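Local atomic coordinates of putative iron binding protein (Bordetella pertussis Tohama I, PDB entry 2OWS), a protein that binds ferric iron, here with oxalate, in the cleft between its two lobes, probably for uptake by the bacterium. Residues R105-Y110 with L195-Y200; V134-G139 with R173-G178. All coordinates share one frame; numbering follows the deposited sequence.

Contact 1: residues R105-Y110 with L195-Y200; sequences RDRVLY and LANAYY. With FE (Fe (III) ion), chain B; OXL (oxalate ion), chain C.
R105 crosses the Y199 ring obliquely, meeting Y199 CE2 with CB (3.9 Å) and CG (3.8 Å). CD carries the chain through a bend at chi3 (57°) that brings the guanidinium back to the hydroxyl end of the ring. NE stays near Y199 CE2, which sits over the centre of one guanidinium face, the two planes 32° apart; CZ is nearest Y199 OH. NH2 comes within 2.8 Å of Y199 OH without bonding, since the hydroxyl lies over the face whereas N-H bonds point outward in the plane; NH1 pairs with E276. Antiparallel strands 105-110 and 195-197 are joined by V108 and A196, bonded both ways; A198 N adds a nearly straight bond to D106 O (3.0 Å). N197 uses both carbonyl and amide: its O receives Y110 OH (2.7 Å) and Y200 N from opposite faces, while ND2 donates to Y199 OH (3.1 Å). Y199, here second-shell though also seen as an iron ligand in this protein, donates through OH to Y200 OH (2.7 Å), which binds the iron at 1.9 Å beside Y143. This bond and the iron itself would probably favour Y200 as phenolate, illustrating how second-shell hydrogen bonds rooted in a sheet position a metal ligand.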
ATOM      1  N   ARG A 105       2.310   1.184   2.248  1.00  6.54           N
ATOM      2  CA  ARG A 105       2.652   1.435   0.859  1.00  6.33           C
ATOM      3  C   ARG A 105       2.429   2.926   0.589  1.00  6.16           C
ATOM      4  O   ARG A 105       1.343   3.339   0.179  1.00  6.84           O
ATOM      5  CB  ARG A 105       1.781   0.569  -0.030  1.00  6.76           C
ATOM      6  CG  ARG A 105       2.111  -0.920   0.135  1.00  6.95           C
ATOM      7  CD  ARG A 105       0.962  -1.835  -0.266  1.00  6.34           C
ATOM      8  NE  ARG A 105       0.498  -1.651  -1.641  1.00  7.32           N
ATOM      9  CZ  ARG A 105       0.944  -2.323  -2.698  1.00  7.38           C
ATOM     10  NH1 ARG A 105       1.920  -3.226  -2.581  1.00  7.31           N
ATOM     11  NH2 ARG A 105       0.401  -2.084  -3.889  1.00  8.47           N
ATOM     12  N   ASP A 106       3.482   3.701   0.843  1.00  6.36           N
ATOM     13  CA  ASP A 106       3.430   5.144   0.677  1.00  6.33           C
ATOM     14  C   ASP A 106       3.541   5.567  -0.777  1.00  5.91           C
ATOM     15  O   ASP A 106       4.345   5.015  -1.547  1.00  5.75           O
ATOM     16  CB  ASP A 106       4.461   5.880   1.559  1.00  7.08           C
ATOM     17  CG  ASP A 106       5.876   5.333   1.452  1.00  7.21           C
ATOM     18  OD1 ASP A 106       6.076   4.087   1.453  1.00  8.02           O
ATOM     19  OD2 ASP A 106       6.795   6.177   1.419  1.00  8.52           O
ATOM     20  N   ARG A 107       2.697   6.517  -1.159  1.00  5.89           N
ATOM     21  CA  ARG A 107       2.695   7.052  -2.521  1.00  5.75           C
ATOM     22  C   ARG A 107       3.451   8.380  -2.520  1.00  6.18           C
ATOM     23  O   ARG A 107       3.024   9.341  -1.854  1.00  7.11           O
ATOM     24  CB  ARG A 107       1.276   7.242  -3.044  1.00  6.44           C
ATOM     25  CG  ARG A 107       1.223   7.370  -4.585  1.00  5.79           C
ATOM     26  CD  ARG A 107      -0.075   6.825  -5.182  1.00  6.24           C
ATOM     27  NE  ARG A 107      -0.093   6.804  -6.653  1.00  5.43           N
ATOM     28  CZ  ARG A 107       0.588   5.932  -7.399  1.00  5.63           C
ATOM     29  NH1 ARG A 107       1.386   5.031  -6.827  1.00  7.08           N
ATOM     30  NH2 ARG A 107       0.476   5.959  -8.724  1.00  7.25           N
ATOM     31  N   VAL A 108       4.587   8.407  -3.222  1.00  5.45           N
ATOM     32  CA  VAL A 108       5.592   9.451  -3.064  1.00  5.57           C
ATOM     33  C   VAL A 108       5.872  10.120  -4.396  1.00  6.00           C
ATOM     34  O   VAL A 108       5.247   9.808  -5.418  1.00  5.55           O
ATOM     35  CB  VAL A 108       6.899   8.883  -2.428  1.00  4.70           C
ATOM     36  CG1 VAL A 108       6.586   8.227  -1.059  1.00  6.19           C
ATOM     37  CG2 VAL A 108       7.522   7.860  -3.342  1.00  6.03           C
ATOM     38  N   LEU A 109       6.799  11.077  -4.363  1.00  5.46           N
ATOM     39  CA  LEU A 109       7.221  11.756  -5.572  1.00  5.85           C
ATOM     40  C   LEU A 109       8.584  11.233  -6.005  1.00  5.29           C
ATOM     41  O   LEU A 109       9.551  11.284  -5.250  1.00  6.32           O
ATOM     42  CB  LEU A 109       7.299  13.262  -5.313  1.00  5.59           C
ATOM     43  CG  LEU A 109       7.326  14.182  -6.552  1.00  5.52           C
ATOM     44  CD1 LEU A 109       5.948  14.299  -7.246  1.00  6.34           C
ATOM     45  CD2 LEU A 109       7.825  15.574  -6.164  1.00  7.32           C
ATOM     46  N   TYR A 110       8.648  10.670  -7.208  1.00  5.64           N
ATOM     47  CA  TYR A 110       9.934  10.372  -7.835  1.00  5.83           C
ATOM     48  C   TYR A 110      10.428  11.678  -8.412  1.00  5.93           C
ATOM     49  O   TYR A 110       9.650  12.409  -9.021  1.00  6.02           O
ATOM     50  CB  TYR A 110       9.769   9.384  -8.977  1.00  6.11           C
ATOM     51  CG  TYR A 110       9.325   7.966  -8.618  1.00  5.87           C
ATOM     52  CD1 TYR A 110       8.964   7.604  -7.315  1.00  5.53           C
ATOM     53  CD2 TYR A 110       9.250   6.998  -9.620  1.00  5.66           C
ATOM     54  CE1 TYR A 110       8.558   6.323  -7.013  1.00  6.07           C
ATOM     55  CE2 TYR A 110       8.849   5.698  -9.330  1.00  5.29           C
ATOM     56  CZ  TYR A 110       8.495   5.372  -8.039  1.00  5.89           C
ATOM     57  OH  TYR A 110       8.061   4.082  -7.796  1.00  6.56           O
ATOM     58  N   LEU A 195       4.202  10.957  -9.472  1.00  5.75           N
ATOM     59  CA  LEU A 195       3.726  10.207  -8.303  1.00  6.18           C
ATOM     60  C   LEU A 195       3.774   8.714  -8.588  1.00  5.83           C
ATOM     61  O   LEU A 195       3.340   8.266  -9.639  1.00  6.41           O
ATOM     62  CB  LEU A 195       2.283  10.587  -7.960  1.00  6.34           C
ATOM     63  CG  LEU A 195       2.083  11.957  -7.316  1.00  8.55           C
ATOM     64  CD1 LEU A 195       0.591  12.229  -7.223  1.00 10.39           C
ATOM     65  CD2 LEU A 195       2.746  12.014  -5.947  1.00 10.63           C
ATOM     66  N   ALA A 196       4.302   7.968  -7.630  1.00  5.16           N
ATOM     67  CA  ALA A 196       4.441   6.519  -7.735  1.00  5.28           C
ATOM     68  C   ALA A 196       4.770   5.944  -6.357  1.00  5.64           C
ATOM     69  O   ALA A 196       5.140   6.671  -5.444  1.00  5.98           O
ATOM     70  CB  ALA A 196       5.518   6.169  -8.764  1.00  6.14           C
ATOM     71  N   ASN A 197       4.614   4.635  -6.184  1.00  5.14           N
ATOM     72  CA  ASN A 197       4.848   4.065  -4.871  1.00  5.13           C
ATOM     73  C   ASN A 197       6.315   3.896  -4.509  1.00  5.29           C
ATOM     74  O   ASN A 197       7.121   3.464  -5.334  1.00  5.30           O
ATOM     75  CB  ASN A 197       4.120   2.737  -4.710  1.00  5.62           C
ATOM     76  CG  ASN A 197       2.615   2.903  -4.594  1.00  6.81           C
ATOM     77  OD1 ASN A 197       2.127   3.977  -4.255  1.00  7.65           O
ATOM     78  ND2 ASN A 197       1.881   1.826  -4.852  1.00  8.94           N
ATOM     79  N   ALA A 198       6.656   4.223  -3.262  1.00  5.15           N
ATOM     80  CA  ALA A 198       8.033   4.139  -2.809  1.00  5.69           C
ATOM     81  C   ALA A 198       8.661   2.737  -2.965  1.00  5.35           C
ATOM     82  O   ALA A 198       9.863   2.624  -3.264  1.00  5.02           O
ATOM     83  CB  ALA A 198       8.112   4.598  -1.340  1.00  6.18           C
ATOM     84  N   TYR A 199       7.879   1.682  -2.730  1.00  5.04           N
ATOM     85  CA  TYR A 199       8.472   0.338  -2.717  1.00  5.34           C
ATOM     86  C   TYR A 199       9.078  -0.028  -4.072  1.00  5.52           C
ATOM     87  O   TYR A 199      10.069  -0.783  -4.108  1.00  5.05           O
ATOM     88  CB  TYR A 199       7.511  -0.743  -2.146  1.00  5.57           C
ATOM     89  CG  TYR A 199       6.231  -0.889  -2.927  1.00  5.29           C
ATOM     90  CD1 TYR A 199       6.194  -1.608  -4.121  1.00  6.62           C
ATOM     91  CD2 TYR A 199       5.046  -0.268  -2.496  1.00  6.87           C
ATOM     92  CE1 TYR A 199       5.017  -1.698  -4.872  1.00  6.02           C
ATOM     93  CE2 TYR A 199       3.876  -0.363  -3.234  1.00  6.86           C
ATOM     94  CZ  TYR A 199       3.867  -1.082  -4.414  1.00  6.86           C
ATOM     95  OH  TYR A 199       2.721  -1.136  -5.164  1.00  9.36           O
ATOM     96  N   TYR A 200       8.539   0.525  -5.178  1.00  5.36           N
ATOM     97  CA  TYR A 200       9.159   0.254  -6.496  1.00  5.74           C
ATOM     98  C   TYR A 200      10.585   0.780  -6.571  1.00  6.06           C
ATOM     99  O   TYR A 200      11.407   0.236  -7.296  1.00  6.61           O
ATOM    100  CB  TYR A 200       8.349   0.800  -7.691  1.00  6.12           C
ATOM    101  CG  TYR A 200       7.012   0.156  -7.775  1.00  6.39           C
ATOM    102  CD1 TYR A 200       5.856   0.888  -7.525  1.00  7.21           C
ATOM    103  CD2 TYR A 200       6.891  -1.205  -8.071  1.00  7.08           C
ATOM    104  CE1 TYR A 200       4.622   0.295  -7.556  1.00  7.62           C
ATOM    105  CE2 TYR A 200       5.664  -1.806  -8.121  1.00  6.65           C
ATOM    106  CZ  TYR A 200       4.527  -1.055  -7.833  1.00  8.76           C
ATOM    107  OH  TYR A 200       3.297  -1.650  -7.803  1.00 10.63           O
TER
HETATM  108 FE    FE B 324       1.879  -2.562  -8.591  0.70  8.12          FE
HETATM  109  C1  OXL C 325       2.861  -1.351 -11.034  0.70  8.15           C
HETATM  110  C2  OXL C 325       3.608  -2.608 -10.953  0.70  8.22           C
HETATM  111  O1  OXL C 325       1.877  -1.187 -10.273  0.70  9.10           O
HETATM  112  O2  OXL C 325       3.329  -3.386 -10.014  0.70 10.60           O
HETATM  113  O3  OXL C 325       3.233  -0.450 -11.825  0.70  6.63           O
HETATM  114  O4  OXL C 325       4.503  -2.853 -11.793  0.70 10.05           O

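Contact 2: residues V134-G139 with R173-G178; sequences VCIRSG and RKAAGG. With OXL (oxalate ion), chain C.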
ATOM      1  N   VAL A 134       5.365  16.461 -15.452  1.00  7.20           N
ATOM      2  CA  VAL A 134       4.821  15.448 -14.524  1.00  7.05           C
ATOM      3  C   VAL A 134       4.480  14.144 -15.265  1.00  7.10           C
ATOM      4  O   VAL A 134       3.805  14.146 -16.303  1.00  7.15           O
ATOM      5  CB  VAL A 134       3.563  15.991 -13.807  1.00  7.10           C
ATOM      6  CG1 VAL A 134       2.995  14.924 -12.852  1.00  7.66           C
ATOM      7  CG2 VAL A 134       3.880  17.273 -13.048  1.00  8.12           C
ATOM      8  N   CYS A 135       4.928  13.026 -14.682  1.00  6.42           N
ATOM      9  CA  CYS A 135       4.477  11.701 -15.122  1.00  6.83           C
ATOM     10  C   CYS A 135       3.622  11.044 -14.042  1.00  6.13           C
ATOM     11  O   CYS A 135       3.927  11.151 -12.848  1.00  6.46           O
ATOM     12  CB  CYS A 135       5.667  10.788 -15.420  1.00  7.02           C
ATOM     13  SG  CYS A 135       6.599  11.168 -16.925  1.00  9.59           S
ATOM     14  N   ILE A 136       2.575  10.341 -14.487  1.00  6.90           N
ATOM     15  CA  ILE A 136       1.718   9.556 -13.607  1.00  6.70           C
ATOM     16  C   ILE A 136       0.983   8.497 -14.413  1.00  6.76           C
ATOM     17  O   ILE A 136       0.741   8.671 -15.606  1.00  6.75           O
ATOM     18  CB  ILE A 136       0.730  10.474 -12.835  1.00  7.56           C
ATOM     19  CG1 ILE A 136       0.143   9.744 -11.634  1.00  7.64           C
ATOM     20  CG2 ILE A 136      -0.373  11.013 -13.731  1.00  7.78           C
ATOM     21  CD1 ILE A 136      -0.663  10.674 -10.709  1.00  7.61           C
ATOM     22  N   ARG A 137       0.679   7.366 -13.776  1.00  6.11           N
ATOM     23  CA  ARG A 137      -0.158   6.358 -14.417  1.00  6.90           C
ATOM     24  C   ARG A 137      -1.628   6.795 -14.394  1.00  7.06           C
ATOM     25  O   ARG A 137      -1.974   7.850 -13.860  1.00  7.09           O
ATOM     26  CB  ARG A 137       0.005   5.003 -13.723  1.00  6.37           C
ATOM     27  CG  ARG A 137      -0.787   4.876 -12.422  1.00  7.10           C
ATOM     28  CD  ARG A 137      -0.471   3.604 -11.681  1.00  8.12           C
ATOM     29  NE  ARG A 137      -0.638   2.428 -12.524  1.00  8.01           N
ATOM     30  CZ  ARG A 137      -0.147   1.228 -12.212  1.00 10.13           C
ATOM     31  NH1 ARG A 137       0.530   1.054 -11.079  1.00 11.98           N
ATOM     32  NH2 ARG A 137      -0.333   0.207 -13.039  1.00 11.23           N
ATOM     33  N   SER A 138      -2.487   5.978 -14.997  1.00  7.43           N
ATOM     34  CA  SER A 138      -3.929   6.265 -15.043  1.00  6.79           C
ATOM     35  C   SER A 138      -4.483   6.757 -13.717  1.00  6.91           C
ATOM     36  O   SER A 138      -4.226   6.167 -12.666  1.00  7.21           O
ATOM     37  CB  SER A 138      -4.704   4.997 -15.437  1.00  6.67           C
ATOM     38  OG  SER A 138      -6.104   5.179 -15.256  1.00  8.39           O
ATOM     39  N   GLY A 139      -5.277   7.824 -13.773  1.00  6.54           N
ATOM     40  CA  GLY A 139      -5.934   8.340 -12.580  1.00  7.48           C
ATOM     41  C   GLY A 139      -6.940   7.392 -11.956  1.00  7.38           C
ATOM     42  O   GLY A 139      -7.301   7.560 -10.788  1.00  7.84           O
ATOM     43  N   ARG A 173       2.890  13.267 -20.578  1.00  9.75           N
ATOM     44  CA  ARG A 173       2.333  12.282 -21.490  1.00 10.71           C
ATOM     45  C   ARG A 173       1.064  11.716 -20.848  1.00 10.81           C
ATOM     46  O   ARG A 173       0.784  12.008 -19.676  1.00  9.55           O
ATOM     47  CB  ARG A 173       3.366  11.186 -21.851  1.00 10.38           C
ATOM     48  CG  ARG A 173       4.359  10.747 -20.765  1.00 12.68           C
ATOM     49  CD  ARG A 173       3.675   9.941 -19.703  1.00 13.63           C
ATOM     50  NE  ARG A 173       4.578   9.092 -18.928  1.00 10.79           N
ATOM     51  CZ  ARG A 173       4.159   8.297 -17.948  1.00  9.80           C
ATOM     52  NH1 ARG A 173       2.872   8.250 -17.631  1.00 12.79           N
ATOM     53  NH2 ARG A 173       5.023   7.548 -17.291  1.00  9.41           N
ATOM     54  N   LYS A 174       0.277  10.950 -21.603  1.00 12.14           N
ATOM     55  CA  LYS A 174      -1.015  10.483 -21.104  1.00 13.33           C
ATOM     56  C   LYS A 174      -0.822   9.647 -19.836  1.00 11.52           C
ATOM     57  O   LYS A 174       0.203   8.958 -19.654  1.00 12.16           O
ATOM     58  CB  LYS A 174      -1.829   9.739 -22.193  1.00 13.89           C
ATOM     59  CG  LYS A 174      -1.762   8.210 -22.225  1.00 17.98           C
ATOM     60  CD  LYS A 174      -2.778   7.670 -23.248  1.00 18.03           C
ATOM     61  CE  LYS A 174      -3.259   6.252 -22.940  1.00 21.55           C
ATOM     62  NZ  LYS A 174      -2.347   5.181 -23.434  1.00 26.36           N
ATOM     63  N   ALA A 175      -1.807   9.751 -18.952  1.00 10.14           N
ATOM     64  CA  ALA A 175      -1.829   8.955 -17.731  1.00  9.33           C
ATOM     65  C   ALA A 175      -2.110   7.491 -18.069  1.00 10.25           C
ATOM     66  O   ALA A 175      -3.267   7.086 -18.278  1.00  9.67           O
ATOM     67  CB  ALA A 175      -2.871   9.526 -16.771  1.00  8.62           C
ATOM     68  N   ALA A 176      -1.031   6.709 -18.109  1.00  9.32           N
ATOM     69  CA  ALA A 176      -1.079   5.307 -18.534  1.00 10.17           C
ATOM     70  C   ALA A 176       0.201   4.637 -18.063  1.00  9.42           C
ATOM     71  O   ALA A 176       1.078   5.280 -17.486  1.00  9.26           O
ATOM     72  CB  ALA A 176      -1.187   5.214 -20.047  1.00 11.48           C
ATOM     73  N   GLY A 177       0.338   3.341 -18.363  1.00  9.55           N
ATOM     74  CA  GLY A 177       1.534   2.616 -17.941  1.00  8.67           C
ATOM     75  C   GLY A 177       1.515   2.312 -16.461  1.00  8.67           C
ATOM     76  O   GLY A 177       0.455   2.264 -15.821  1.00  9.71           O
ATOM     77  N   GLY A 178       2.704   2.095 -15.909  1.00  7.73           N
ATOM     78  CA  GLY A 178       2.823   1.722 -14.506  1.00  6.47           C
ATOM     79  C   GLY A 178       3.686   2.683 -13.721  1.00  6.30           C
ATOM     80  O   GLY A 178       4.159   3.711 -14.252  1.00  6.86           O
TER
HETATM   81  C1  OXL C 325       2.861  -1.351 -11.034  0.70  8.15           C
HETATM   82  C2  OXL C 325       3.608  -2.608 -10.953  0.70  8.22           C
HETATM   83  O1  OXL C 325       1.877  -1.187 -10.273  0.70  9.10           O
HETATM   84  O2  OXL C 325       3.329  -3.386 -10.014  0.70 10.60           O
HETATM   85  O3  OXL C 325       3.233  -0.450 -11.825  0.70  6.63           O
HETATM   86  O4  OXL C 325       4.503  -2.853 -11.793  0.70 10.05           O
HETATM   87  O   HOH W   1       1.513  10.982 -17.214  1.00  9.92           O
HETATM   88  O   HOH W   2      -2.049   3.286 -15.981  1.00 20.85           O
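R137 leaves its backbone with CG wedged between N and the carbonyl carbon (chi1 79°) and bends at chi3 (-54°), a course that carries its guanidinium past G177 and lays one face beneath G178 CA. R173 starts in a similar way but curls at chi2 (72°), which turns its guanidinium back onto C135: C135 CB lies off-centre over one face, and R173 NE is 3.5 Å from C135 SG, the sulfur of the disulfide to C191. The polar end of R173 is held chiefly by a salt bridge to D185, and its edge faces the I136 carbonyl, with NH1 3.0 Å from I136 O. Between the two backbones no clear direct hydrogen bond forms. Instead A175 CA directs its hydrogen at I136 O (3.3 Å) and R137 CA at A176 O (3.5 Å), while water fills in the stronger links. One water takes the I136 N-H and donates to R173 O; another takes the S138 N-H (2.9 Å) and donates to G177 O (2.7 Å), lying also near the plane of the R137 guanidinium. At the tip, R137 NH1 gives a bond to oxalate O1 (2.7 Å), and G178, having no side chain, lets its CA approach oxalate O3 to 3.5 Å. R180 and the backbone N of D179 bind the same anion. An arginine and a glycine-containing loop gathered round a metal-bound carboxylate recall the synergistic-anion site of transferrin-like ferric-binding proteins, within the interlobe cleft of the periplasmic binding protein fold.

In the fold
Both contacts reach one site, one from the core and the other from a partly buried loop region. Contact 1 is wholly buried, its centre about 9 Å from that of the chain, whereas the centre of contact 2 lies about 18 Å from it. The contact centres are about 14 Å apart, and strands 193-197 and 134-135 are neighbours in the same sheet; L195 and I136 pack together, as do R107 and R137. Contact 2 is nested within the chain loop that contact 1 closes. Direct strand hydrogen bonds and tyrosines prevail in the first, which supplies an iron ligand; waters, CA-H...O contacts and arginines prevail in the second, which supplies a grip on the oxalate. That oxalate, bound to the iron, is touched by both.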